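Local structure of glucoamylase (Thermoanaerobacterium thermosaccharolyticum, 1LF6) at residues 11-16 with 254-259; 65-69 with 382-386; 105-109 with 121-125; 178-182 with 231-235. The protein hydrolyses terminal 1,4-linked alpha-D-glucose units one after another from the non-reducing ends of glucan chains, probably releasing beta-D-glucose. All coordinates share one frame; numbering follows the deposited sequence.

Contact 1 of 4, residues 11-16 with 254-259; sequences SIKIDR and DSEAAK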
loop_
_atom_site.group_PDB
_atom_site.type_symbol
_atom_site.label_atom_id
_atom_site.label_comp_id
_atom_site.label_asym_id
_atom_site.label_seq_id
_atom_site.Cartn_x
_atom_site.Cartn_y
_atom_site.Cartn_z
ATOM N N SER A 11 28.211 29.574 4.587
ATOM C CA SER A 11 27.460 28.307 4.821
ATOM C C SER A 11 27.901 27.231 3.833
ATOM O O SER A 11 28.608 26.292 4.202
ATOM C CB SER A 11 25.953 28.557 4.680
ATOM O OG SER A 11 25.206 27.387 4.975
ATOM N N ILE A 12 27.485 27.376 2.578
ATOM C CA ILE A 12 27.837 26.416 1.536
ATOM C C ILE A 12 28.250 27.146 0.261
ATOM O O ILE A 12 27.838 28.282 0.028
ATOM C CB ILE A 12 26.645 25.478 1.212
ATOM C CG1 ILE A 12 27.091 24.378 0.244
ATOM C CG2 ILE A 12 25.494 26.281 0.612
ATOM C CD1 ILE A 12 26.006 23.373 -0.084
ATOM N N LYS A 13 29.066 26.490 -0.557
ATOM C CA LYS A 13 29.525 27.075 -1.808
ATOM C C LYS A 13 29.067 26.227 -2.990
ATOM O O LYS A 13 29.751 25.287 -3.399
ATOM C CB LYS A 13 31.053 27.188 -1.819
ATOM C CG LYS A 13 31.620 27.795 -3.096
ATOM C CD LYS A 13 33.141 27.736 -3.110
ATOM C CE LYS A 13 33.704 28.270 -4.417
ATOM N NZ LYS A 13 35.185 28.109 -4.492
ATOM N N ILE A 14 27.905 26.564 -3.534
ATOM C CA ILE A 14 27.356 25.836 -4.670
ATOM C C ILE A 14 27.611 26.582 -5.979
ATOM O O ILE A 14 27.317 27.771 -6.099
ATOM C CB ILE A 14 25.832 25.598 -4.489
ATOM C CG1 ILE A 14 25.127 26.909 -4.133
ATOM C CG2 ILE A 14 25.595 24.566 -3.391
ATOM C CD1 ILE A 14 23.623 26.773 -3.944
ATOM N N ASP A 15 28.176 25.875 -6.953
ATOM C CA ASP A 15 28.478 26.455 -8.258
ATOM C C ASP A 15 27.753 25.685 -9.352
ATOM O O ASP A 15 27.966 24.483 -9.518
ATOM C CB ASP A 15 29.982 26.400 -8.528
ATOM C CG ASP A 15 30.795 27.119 -7.472
ATOM O OD1 ASP A 15 32.038 26.992 -7.497
ATOM O OD2 ASP A 15 30.198 27.815 -6.622
ATOM N N ARG A 16 26.897 26.375 -10.100
ATOM C CA ARG A 16 26.150 25.744 -11.182
ATOM C C ARG A 16 26.799 26.078 -12.523
ATOM O O ARG A 16 27.399 27.140 -12.686
ATOM C CB ARG A 16 24.691 26.215 -11.163
ATOM C CG ARG A 16 23.795 25.522 -12.184
ATOM C CD ARG A 16 22.332 25.870 -11.952
ATOM N NE ARG A 16 21.465 25.329 -12.999
ATOM C CZ ARG A 16 20.138 25.428 -13.001
ATOM N NH1 ARG A 16 19.436 24.906 -13.998
ATOM N NH2 ARG A 16 19.510 26.043 -12.006
ATOM N N ASP A 254 17.757 24.472 -4.119
ATOM C CA ASP A 254 19.032 23.856 -4.476
ATOM C C ASP A 254 19.961 23.746 -3.274
ATOM O O ASP A 254 20.575 22.706 -3.037
ATOM C CB ASP A 254 19.721 24.682 -5.566
ATOM C CG ASP A 254 19.579 24.066 -6.936
ATOM O OD1 ASP A 254 19.884 24.753 -7.933
ATOM O OD2 ASP A 254 19.173 22.887 -7.014
ATOM N N SER A 255 20.057 24.833 -2.517
ATOM C CA SER A 255 20.922 24.871 -1.348
ATOM C C SER A 255 20.500 23.868 -0.285
ATOM O O SER A 255 21.344 23.191 0.305
ATOM C CB SER A 255 20.934 26.279 -0.751
ATOM O OG SER A 255 21.886 26.367 0.294
ATOM N N GLU A 256 19.197 23.769 -0.040
ATOM C CA GLU A 256 18.698 22.840 0.965
ATOM C C GLU A 256 19.029 21.403 0.579
ATOM O O GLU A 256 19.611 20.660 1.367
ATOM C CB GLU A 256 17.185 22.986 1.147
ATOM C CG GLU A 256 16.697 22.495 2.507
ATOM C CD GLU A 256 15.190 22.299 2.572
ATOM O OE1 GLU A 256 14.454 23.064 1.916
ATOM O OE2 GLU A 256 14.740 21.386 3.296
ATOM N N ALA A 257 18.662 21.011 -0.638
ATOM C CA ALA A 257 18.928 19.652 -1.101
ATOM C C ALA A 257 20.410 19.306 -1.005
ATOM O O ALA A 257 20.778 18.269 -0.448
ATOM C CB ALA A 257 18.443 19.484 -2.539
ATOM N N ALA A 258 21.259 20.177 -1.547
ATOM C CA ALA A 258 22.705 19.958 -1.532
ATOM C C ALA A 258 23.245 19.872 -0.109
ATOM O O ALA A 258 23.998 18.962 0.221
ATOM C CB ALA A 258 23.411 21.078 -2.292
ATOM N N LYS A 259 22.858 20.827 0.727
ATOM C CA LYS A 259 23.301 20.851 2.114
ATOM C C LYS A 259 22.920 19.563 2.844
ATOM O O LYS A 259 23.705 19.025 3.623
ATOM C CB LYS A 259 22.680 22.044 2.839
ATOM C CG LYS A 259 23.086 22.156 4.301
ATOM C CD LYS A 259 22.457 23.373 4.954
ATOM C CE LYS A 259 22.948 23.546 6.382
ATOM N NZ LYS A 259 24.428 23.716 6.432
#
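I12 and I14 carry the apolar part of this contact, laying their branches on the start of helix 254-266. In I12 the CG1 branch stands anti to the backbone N (chi1 -173°) and runs on extended, which brings CD1 down to the helix, 4.1 Å from A258 CB. The other branch, CG2, meets a hydroxyl instead: S255 OG lies 3.6 Å from it, a plain van der Waals contact. I14 straddles the same turn, with its CD1 4.2 Å from S255 CA and its CG2 4.3 Å from A258 CB. A258 is thus touched by both isoleucines. Its small methyl suits the place, because A173 and M178 of the sheet also press on it.

The polar contacts are looser, and no hydrogen bond crosses between the segments. K259 runs straight until a last bend at chi4, which leaves its NZ 4.0 Å from S11 OG. R16 NH2 comes within 4.3 Å of D254 OD1, but the oxygen sits off the guanidinium plane, away from its N-H directions, so only a general attraction of opposite charges is likely. Both residues have a firmer partner in Y169, whose hydroxyl bonds D254 OD2 and whose ring makes a cation-pi contact with R16.

Backbone bonds from K13 to N174 and from D15 to K172 lay this N-terminal piece beside strand 166-173, with its alternate residues I12, I14 and R16 turned to the helix. It is the familiar packing of an amphipathic helix on the outer face of a beta sheet, here in the super beta sandwich of the enzyme's N-terminal part.

Contact 2 of 4, residues 65-69 with 382-386; sequences PTIDT and TWISG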
loop_
_atom_site.group_PDB
_atom_site.type_symbol
_atom_site.label_atom_id
_atom_site.label_comp_id
_atom_site.label_asym_id
_atom_site.label_seq_id
_atom_site.Cartn_x
_atom_site.Cartn_y
_atom_site.Cartn_z
ATOM N N PRO A 65 7.611 15.518 0.151
ATOM C CA PRO A 65 7.752 15.453 1.608
ATOM C C PRO A 65 6.544 14.803 2.278
ATOM O O PRO A 65 6.455 14.757 3.506
ATOM C CB PRO A 65 7.890 16.914 1.987
ATOM C CG PRO A 65 6.891 17.552 1.072
ATOM C CD PRO A 65 7.139 16.855 -0.260
ATOM N N THR A 66 5.611 14.323 1.463
ATOM C CA THR A 66 4.412 13.671 1.974
ATOM C C THR A 66 4.326 12.281 1.362
ATOM O O THR A 66 4.876 12.033 0.288
ATOM C CB THR A 66 3.137 14.444 1.608
ATOM O OG1 THR A 66 3.036 14.534 0.186
ATOM C CG2 THR A 66 3.161 15.847 2.212
ATOM N N ILE A 67 3.617 11.385 2.035
ATOM C CA ILE A 67 3.499 10.014 1.567
ATOM C C ILE A 67 2.716 9.843 0.258
ATOM O O ILE A 67 2.671 8.748 -0.292
ATOM C CB ILE A 67 2.899 9.120 2.683
ATOM C CG1 ILE A 67 3.296 7.663 2.453
ATOM C CG2 ILE A 67 1.383 9.300 2.747
ATOM C CD1 ILE A 67 2.978 6.772 3.636
ATOM N N ASP A 68 2.110 10.915 -0.249
ATOM C CA ASP A 68 1.375 10.827 -1.511
ATOM C C ASP A 68 2.068 11.649 -2.596
ATOM O O ASP A 68 1.491 11.933 -3.647
ATOM C CB ASP A 68 -0.081 11.282 -1.333
ATOM C CG ASP A 68 -0.225 12.790 -1.219
ATOM O OD1 ASP A 68 0.737 13.459 -0.787
ATOM O OD2 ASP A 68 -1.317 13.305 -1.551
ATOM N N THR A 69 3.319 12.020 -2.338
ATOM C CA THR A 69 4.099 12.790 -3.302
ATOM C C THR A 69 5.319 11.988 -3.759
ATOM O O THR A 69 6.382 12.031 -3.131
ATOM C CB THR A 69 4.571 14.133 -2.704
ATOM O OG1 THR A 69 3.450 14.818 -2.140
ATOM C CG2 THR A 69 5.185 15.022 -3.792
ATOM N N THR A 382 -10.402 10.469 0.781
ATOM C CA THR A 382 -9.843 11.812 0.838
ATOM C C THR A 382 -8.343 11.784 0.602
ATOM O O THR A 382 -7.701 10.741 0.742
ATOM C CB THR A 382 -10.048 12.444 2.224
ATOM O OG1 THR A 382 -9.443 11.599 3.208
ATOM C CG2 THR A 382 -11.522 12.611 2.546
ATOM N N TRP A 383 -7.790 12.940 0.248
ATOM C CA TRP A 383 -6.351 13.053 0.075
ATOM C C TRP A 383 -5.852 13.040 1.513
ATOM O O TRP A 383 -6.639 13.233 2.442
ATOM C CB TRP A 383 -5.975 14.388 -0.562
ATOM C CG TRP A 383 -6.548 14.600 -1.910
ATOM C CD1 TRP A 383 -7.777 15.109 -2.208
ATOM C CD2 TRP A 383 -5.909 14.327 -3.159
ATOM N NE1 TRP A 383 -7.944 15.176 -3.571
ATOM C CE2 TRP A 383 -6.811 14.701 -4.179
ATOM C CE3 TRP A 383 -4.659 13.801 -3.516
ATOM C CZ2 TRP A 383 -6.504 14.569 -5.539
ATOM C CZ3 TRP A 383 -4.353 13.668 -4.865
ATOM C CH2 TRP A 383 -5.275 14.053 -5.863
ATOM N N ILE A 384 -4.560 12.824 1.707
ATOM C CA ILE A 384 -4.028 12.804 3.061
ATOM C C ILE A 384 -4.267 14.133 3.782
ATOM O O ILE A 384 -4.305 14.179 5.010
ATOM C CB ILE A 384 -2.524 12.462 3.062
ATOM C CG1 ILE A 384 -1.765 13.369 2.092
ATOM C CG2 ILE A 384 -2.339 11.003 2.669
ATOM C CD1 ILE A 384 -0.274 13.075 2.031
ATOM N N SER A 385 -4.445 15.205 3.013
ATOM C CA SER A 385 -4.696 16.526 3.579
ATOM C C SER A 385 -6.052 16.549 4.280
ATOM O O SER A 385 -6.312 17.402 5.131
ATOM C CB SER A 385 -4.698 17.585 2.475
ATOM O OG SER A 385 -5.804 17.389 1.607
ATOM N N GLY A 386 -6.916 15.609 3.905
ATOM C CA GLY A 386 -8.241 15.541 4.487
ATOM C C GLY A 386 -9.301 16.017 3.506
ATOM O O GLY A 386 -10.498 15.879 3.760
HETATM O O HOH W 1 -3.558 11.960 -0.515
#
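Two type I turns meet where the N-terminal beta sandwich faces the catalytic domain: I384, in the turn W383-G386, reaches across to D68, in the turn T66-T69. CG1 of I384 sits between the backbone N and the carbonyl carbon (chi1 52°), and from there CD1 extends to the D68 carboxylate, 3.0 Å from OD1, shorter than a normal contact and so doubtful in its exact value. The same methyl rests 3.7 Å from T66 CB, while I384 CG2 packs against I67 CG2 at 4.1 Å; isoleucine suits the place because its longer branch spans the gap between the turns.

The carboxylate is held from two directions. T66 OG1 donates to D68 OD1 over 2.7 Å, meeting it nearly along its C-O axis. On the other branch, a water donates to D68 OD2 at 2.8 Å and accepts from I384 N at 2.6 Å, so the I384 amide is bridged to the opposite turn. OD2 also lies near the plane of the W383 ring, at its edge beside CE3. With an alanine here instead of D68, the T66 hydroxyl is likely to lose this acceptor and the water one of its two partners, breaking the bridge to I384 N. This loop-to-loop packing, part apolar and part water-mediated, forms part of the interface between the sandwich and the (alpha/alpha) barrel of family GH15.

Contact 3 of 4, residues 105-109 with 121-125; sequences LGYKL and TKDIF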
loop_
_atom_site.group_PDB
_atom_site.type_symbol
_atom_site.label_atom_id
_atom_site.label_comp_id
_atom_site.label_asym_id
_atom_site.label_seq_id
_atom_site.Cartn_x
_atom_site.Cartn_y
_atom_site.Cartn_z
ATOM N N LEU A 105 12.863 -1.812 8.994
ATOM C CA LEU A 105 12.529 -1.759 7.574
ATOM C C LEU A 105 13.730 -1.310 6.748
ATOM O O LEU A 105 13.634 -0.409 5.912
ATOM C CB LEU A 105 11.330 -0.833 7.336
ATOM C CG LEU A 105 9.976 -1.347 7.843
ATOM C CD1 LEU A 105 8.873 -0.373 7.460
ATOM C CD2 LEU A 105 9.690 -2.713 7.245
ATOM N N GLY A 106 14.868 -1.944 7.016
ATOM C CA GLY A 106 16.091 -1.658 6.293
ATOM C C GLY A 106 16.294 -2.877 5.417
ATOM O O GLY A 106 16.023 -3.994 5.850
ATOM N N TYR A 107 16.775 -2.688 4.196
ATOM C CA TYR A 107 16.935 -3.824 3.300
ATOM C C TYR A 107 18.295 -4.031 2.657
ATOM O O TYR A 107 19.052 -3.088 2.404
ATOM C CB TYR A 107 15.899 -3.742 2.175
ATOM C CG TYR A 107 14.466 -3.688 2.643
ATOM C CD1 TYR A 107 13.670 -4.832 2.657
ATOM C CD2 TYR A 107 13.896 -2.484 3.048
ATOM C CE1 TYR A 107 12.339 -4.774 3.059
ATOM C CE2 TYR A 107 12.569 -2.414 3.454
ATOM C CZ TYR A 107 11.796 -3.563 3.456
ATOM O OH TYR A 107 10.482 -3.491 3.863
ATOM N N LYS A 108 18.566 -5.300 2.375
ATOM C CA LYS A 108 19.780 -5.728 1.711
ATOM C C LYS A 108 19.321 -6.445 0.450
ATOM O O LYS A 108 18.456 -7.323 0.502
ATOM C CB LYS A 108 20.573 -6.701 2.586
ATOM C CG LYS A 108 21.815 -7.261 1.900
ATOM C CD LYS A 108 22.527 -8.276 2.786
ATOM C CE LYS A 108 23.748 -8.842 2.094
ATOM N NZ LYS A 108 24.411 -9.888 2.922
ATOM N N LEU A 109 19.883 -6.055 -0.683
ATOM C CA LEU A 109 19.530 -6.677 -1.953
ATOM C C LEU A 109 20.769 -7.285 -2.590
ATOM O O LEU A 109 21.835 -6.669 -2.614
ATOM C CB LEU A 109 18.931 -5.639 -2.907
ATOM C CG LEU A 109 17.533 -5.095 -2.600
ATOM C CD1 LEU A 109 17.253 -3.875 -3.471
ATOM C CD2 LEU A 109 16.505 -6.180 -2.841
ATOM N N THR A 121 25.462 -5.873 -4.580
ATOM C CA THR A 121 24.836 -5.971 -3.267
ATOM C C THR A 121 24.510 -4.570 -2.762
ATOM O O THR A 121 25.344 -3.667 -2.838
ATOM C CB THR A 121 25.768 -6.681 -2.267
ATOM O OG1 THR A 121 26.077 -7.988 -2.763
ATOM C CG2 THR A 121 25.101 -6.802 -0.900
ATOM N N LYS A 122 23.295 -4.389 -2.252
ATOM C CA LYS A 122 22.875 -3.080 -1.769
ATOM C C LYS A 122 22.368 -3.063 -0.330
ATOM O O LYS A 122 21.854 -4.053 0.181
ATOM C CB LYS A 122 21.777 -2.517 -2.681
ATOM C CG LYS A 122 22.099 -2.545 -4.169
ATOM C CD LYS A 122 20.875 -2.150 -4.995
ATOM C CE LYS A 122 21.187 -2.114 -6.483
ATOM N NZ LYS A 122 19.983 -1.763 -7.297
ATOM N N ASP A 123 22.520 -1.908 0.305
ATOM C CA ASP A 123 22.066 -1.671 1.670
ATOM C C ASP A 123 21.270 -0.389 1.527
ATOM O O ASP A 123 21.836 0.656 1.195
ATOM C CB ASP A 123 23.259 -1.449 2.605
ATOM C CG ASP A 123 23.898 -2.744 3.053
ATOM O OD1 ASP A 123 23.816 -3.729 2.292
ATOM O OD2 ASP A 123 24.490 -2.781 4.163
ATOM N N ILE A 124 19.966 -0.469 1.767
ATOM C CA ILE A 124 19.099 0.692 1.605
ATOM C C ILE A 124 18.282 1.062 2.837
ATOM O O ILE A 124 17.678 0.205 3.478
ATOM C CB ILE A 124 18.135 0.463 0.419
ATOM C CG1 ILE A 124 18.952 0.141 -0.840
ATOM C CG2 ILE A 124 17.257 1.696 0.196
ATOM C CD1 ILE A 124 18.120 -0.355 -2.005
ATOM N N PHE A 125 18.261 2.357 3.142
ATOM C CA PHE A 125 17.523 2.900 4.277
ATOM C C PHE A 125 17.604 4.418 4.196
ATOM O O PHE A 125 18.180 4.959 3.256
ATOM C CB PHE A 125 18.122 2.400 5.597
ATOM C CG PHE A 125 19.549 2.814 5.813
ATOM C CD1 PHE A 125 19.853 3.979 6.515
ATOM C CD2 PHE A 125 20.593 2.050 5.300
ATOM C CE1 PHE A 125 21.177 4.374 6.701
ATOM C CE2 PHE A 125 21.916 2.437 5.479
ATOM C CZ PHE A 125 22.211 3.601 6.181
#
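K108 and D123 stand opposite each other as a non-hydrogen-bonded antiparallel pair, their side chains alongside and pointing the same way. The CB of K108 leaves the strand over the neighbouring peptide, 3.8 Å from K122 O. With CG anti to the backbone N (chi1 176°), the next carbon lies 3.6 Å from that same oxygen and 4.1 Å from D123 OD1. Beyond CG the chain is extended, and CE crosses the CG2 methyl of T121 at 3.9 Å. NZ has E98 as a distant, weak ion partner, whereas D123 turns OD2 to a salt bridge with K273; a long, flexible lysine suits this partly exposed face, where its methylenes cover the backbone.

Beneath these side chains runs the ladder of a beta hairpin, strands 107-113 and 118-126, within an antiparallel sheet of the N-terminal sandwich. Y107 and I124 form one hydrogen-bonded pair, with a 2.8 Å bond from I124 N to Y107 O that is almost straight at 170°. L109 and K122 form the next, K122 N reaching L109 O at 2.7 Å.

The other face carries Y107, L109, K122 and I124. L109 CD1 touches I124 CD1 at 3.9 Å, a diagonal contact between branched residues well shaped to fill a core, and Y107 and I124 both lean on F52 and L54 of the second sheet. The polar ends on this side are also paired: Y107 OH bonds V40 O, and K122 NZ makes a salt bridge with E89 and a hydrogen bond to G57 O.

Contact 4 of 4, residues 178-182 with 231-235; sequences MLMAK and IEGAE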
loop_
_atom_site.group_PDB
_atom_site.type_symbol
_atom_site.label_atom_id
_atom_site.label_comp_id
_atom_site.label_asym_id
_atom_site.label_seq_id
_atom_site.Cartn_x
_atom_site.Cartn_y
_atom_site.Cartn_z
ATOM N N MET A 178 27.000 16.969 -7.737
ATOM C CA MET A 178 25.672 16.422 -7.503
ATOM C C MET A 178 24.746 16.645 -8.695
ATOM O O MET A 178 24.698 17.740 -9.260
ATOM C CB MET A 178 25.049 17.068 -6.260
ATOM C CG MET A 178 25.804 16.833 -4.962
ATOM S SD MET A 178 25.049 17.717 -3.576
ATOM C CE MET A 178 26.221 17.339 -2.255
ATOM N N LEU A 179 24.022 15.599 -9.080
ATOM C CA LEU A 179 23.065 15.692 -10.177
ATOM C C LEU A 179 21.779 16.214 -9.547
ATOM O O LEU A 179 21.237 15.600 -8.626
ATOM C CB LEU A 179 22.826 14.319 -10.812
ATOM C CG LEU A 179 23.875 13.825 -11.813
ATOM C CD1 LEU A 179 25.258 13.878 -11.195
ATOM C CD2 LEU A 179 23.538 12.405 -12.254
ATOM N N MET A 180 21.303 17.354 -10.033
ATOM C CA MET A 180 20.100 17.969 -9.491
ATOM C C MET A 180 18.877 17.794 -10.383
ATOM O O MET A 180 18.995 17.645 -11.600
ATOM C CB MET A 180 20.336 19.466 -9.273
ATOM C CG MET A 180 21.642 19.802 -8.570
ATOM S SD MET A 180 21.730 19.132 -6.904
ATOM C CE MET A 180 20.512 20.171 -6.093
ATOM N N ALA A 181 17.702 17.827 -9.762
ATOM C CA ALA A 181 16.436 17.706 -10.474
ATOM C C ALA A 181 15.421 18.560 -9.734
ATOM O O ALA A 181 15.453 18.647 -8.505
ATOM C CB ALA A 181 15.979 16.253 -10.510
ATOM N N LYS A 182 14.522 19.199 -10.472
ATOM C CA LYS A 182 13.524 20.036 -9.830
ATOM C C LYS A 182 12.240 20.180 -10.629
ATOM O O LYS A 182 12.195 19.925 -11.834
ATOM C CB LYS A 182 14.113 21.423 -9.540
ATOM C CG LYS A 182 14.530 22.208 -10.777
ATOM C CD LYS A 182 13.508 23.276 -11.151
ATOM C CE LYS A 182 13.500 24.413 -10.141
ATOM N NZ LYS A 182 12.526 25.476 -10.504
ATOM N N ILE A 231 16.622 11.340 -17.649
ATOM C CA ILE A 231 17.283 10.275 -16.911
ATOM C C ILE A 231 18.674 10.794 -16.542
ATOM O O ILE A 231 19.480 11.131 -17.415
ATOM C CB ILE A 231 17.409 9.007 -17.770
ATOM C CG1 ILE A 231 16.011 8.516 -18.155
ATOM C CG2 ILE A 231 18.182 7.932 -17.006
ATOM C CD1 ILE A 231 16.011 7.311 -19.043
ATOM N N GLU A 232 18.940 10.890 -15.248
ATOM C CA GLU A 232 20.229 11.373 -14.792
ATOM C C GLU A 232 21.160 10.186 -14.596
ATOM O O GLU A 232 21.041 9.441 -13.625
ATOM C CB GLU A 232 20.046 12.188 -13.506
ATOM C CG GLU A 232 19.124 13.377 -13.740
ATOM C CD GLU A 232 19.146 14.411 -12.633
ATOM O OE1 GLU A 232 18.830 15.585 -12.931
ATOM O OE2 GLU A 232 19.468 14.063 -11.473
ATOM N N GLY A 233 22.063 10.002 -15.557
ATOM C CA GLY A 233 23.000 8.895 -15.514
ATOM C C GLY A 233 24.397 9.293 -15.078
ATOM O O GLY A 233 24.796 10.452 -15.196
ATOM N N ALA A 234 25.140 8.321 -14.562
ATOM C CA ALA A 234 26.498 8.562 -14.103
ATOM C C ALA A 234 27.266 7.255 -14.058
ATOM O O ALA A 234 26.694 6.192 -13.813
ATOM C CB ALA A 234 26.480 9.207 -12.719
ATOM N N GLU A 235 28.564 7.336 -14.317
ATOM C CA GLU A 235 29.414 6.161 -14.281
ATOM C C GLU A 235 30.139 6.127 -12.941
ATOM O O GLU A 235 30.545 7.163 -12.410
ATOM C CB GLU A 235 30.424 6.188 -15.433
ATOM C CG GLU A 235 31.496 5.104 -15.357
ATOM C CD GLU A 235 32.263 4.952 -16.660
ATOM O OE1 GLU A 235 32.566 5.984 -17.295
ATOM O OE2 GLU A 235 32.568 3.801 -17.043
HETATM O O HOH W 2 18.854 14.494 -8.322
#
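E232 reaches from its strand to the backbone of the facing strand, its side chain and that of L179 passing each other as they run opposite ways. OE1 comes to 2.5 Å from M180 O. Two oxygens so close suggest that the acid is probably protonated and gives its proton to the carbonyl, as a buried glutamate could. The other oxygen, OE2, lies 3.4 Å from L179 CB and takes a long bond from a water, 3.2 Å away, which also donates to L179 O at 2.6 Å. Methyl and methylene groups close in around these polar atoms: A181 CB lies 3.8 Å from E232 OE1, and L179 CD2 is 3.7 Å from E232 CB and lies beside G233 O and near A234 CB.

The extended E232 chain (chi2 -166°) gives the carboxyl group the length it needs, for the strand axes run 8.6 Å apart with no backbone bond between them. Replacing E232 by a leucine would probably leave M180 O without its close partner and deprive the water of one acceptor.

Further out, W196 packs on both L179 and A234, P157 on A181 and Y155 on E232. Strand 176-183 lies between strands 166-173 and 186-192 in one sheet, strand 230-236 between 150-157 and 198-203 in the other, the two sheets facing each other across this core. On the far side of the first, M178 and M180 turn to helix 254-266.

How the contacts relate
From the N terminus, contact 1 closes a long loop of 237 residues, most of the sandwich's chain, returning residues 254-259 to the first modelled residues. Contact 2 opens inside that loop at 65-69 and closes beyond it at 382-386, so the two cross; of the four, it is the one that ties the sandwich to the catalytic barrel. Contacts 3 and 4 follow in series, both nested inside the loops of contacts 1 and 2. Contact 3 is a local hairpin within the larger sheet, whereas contact 4 joins that sheet to its facing partner. Contacts 1 and 4 touch: strand 176-183 is shared between the helix outside and the core inside. The other pairs do not meet.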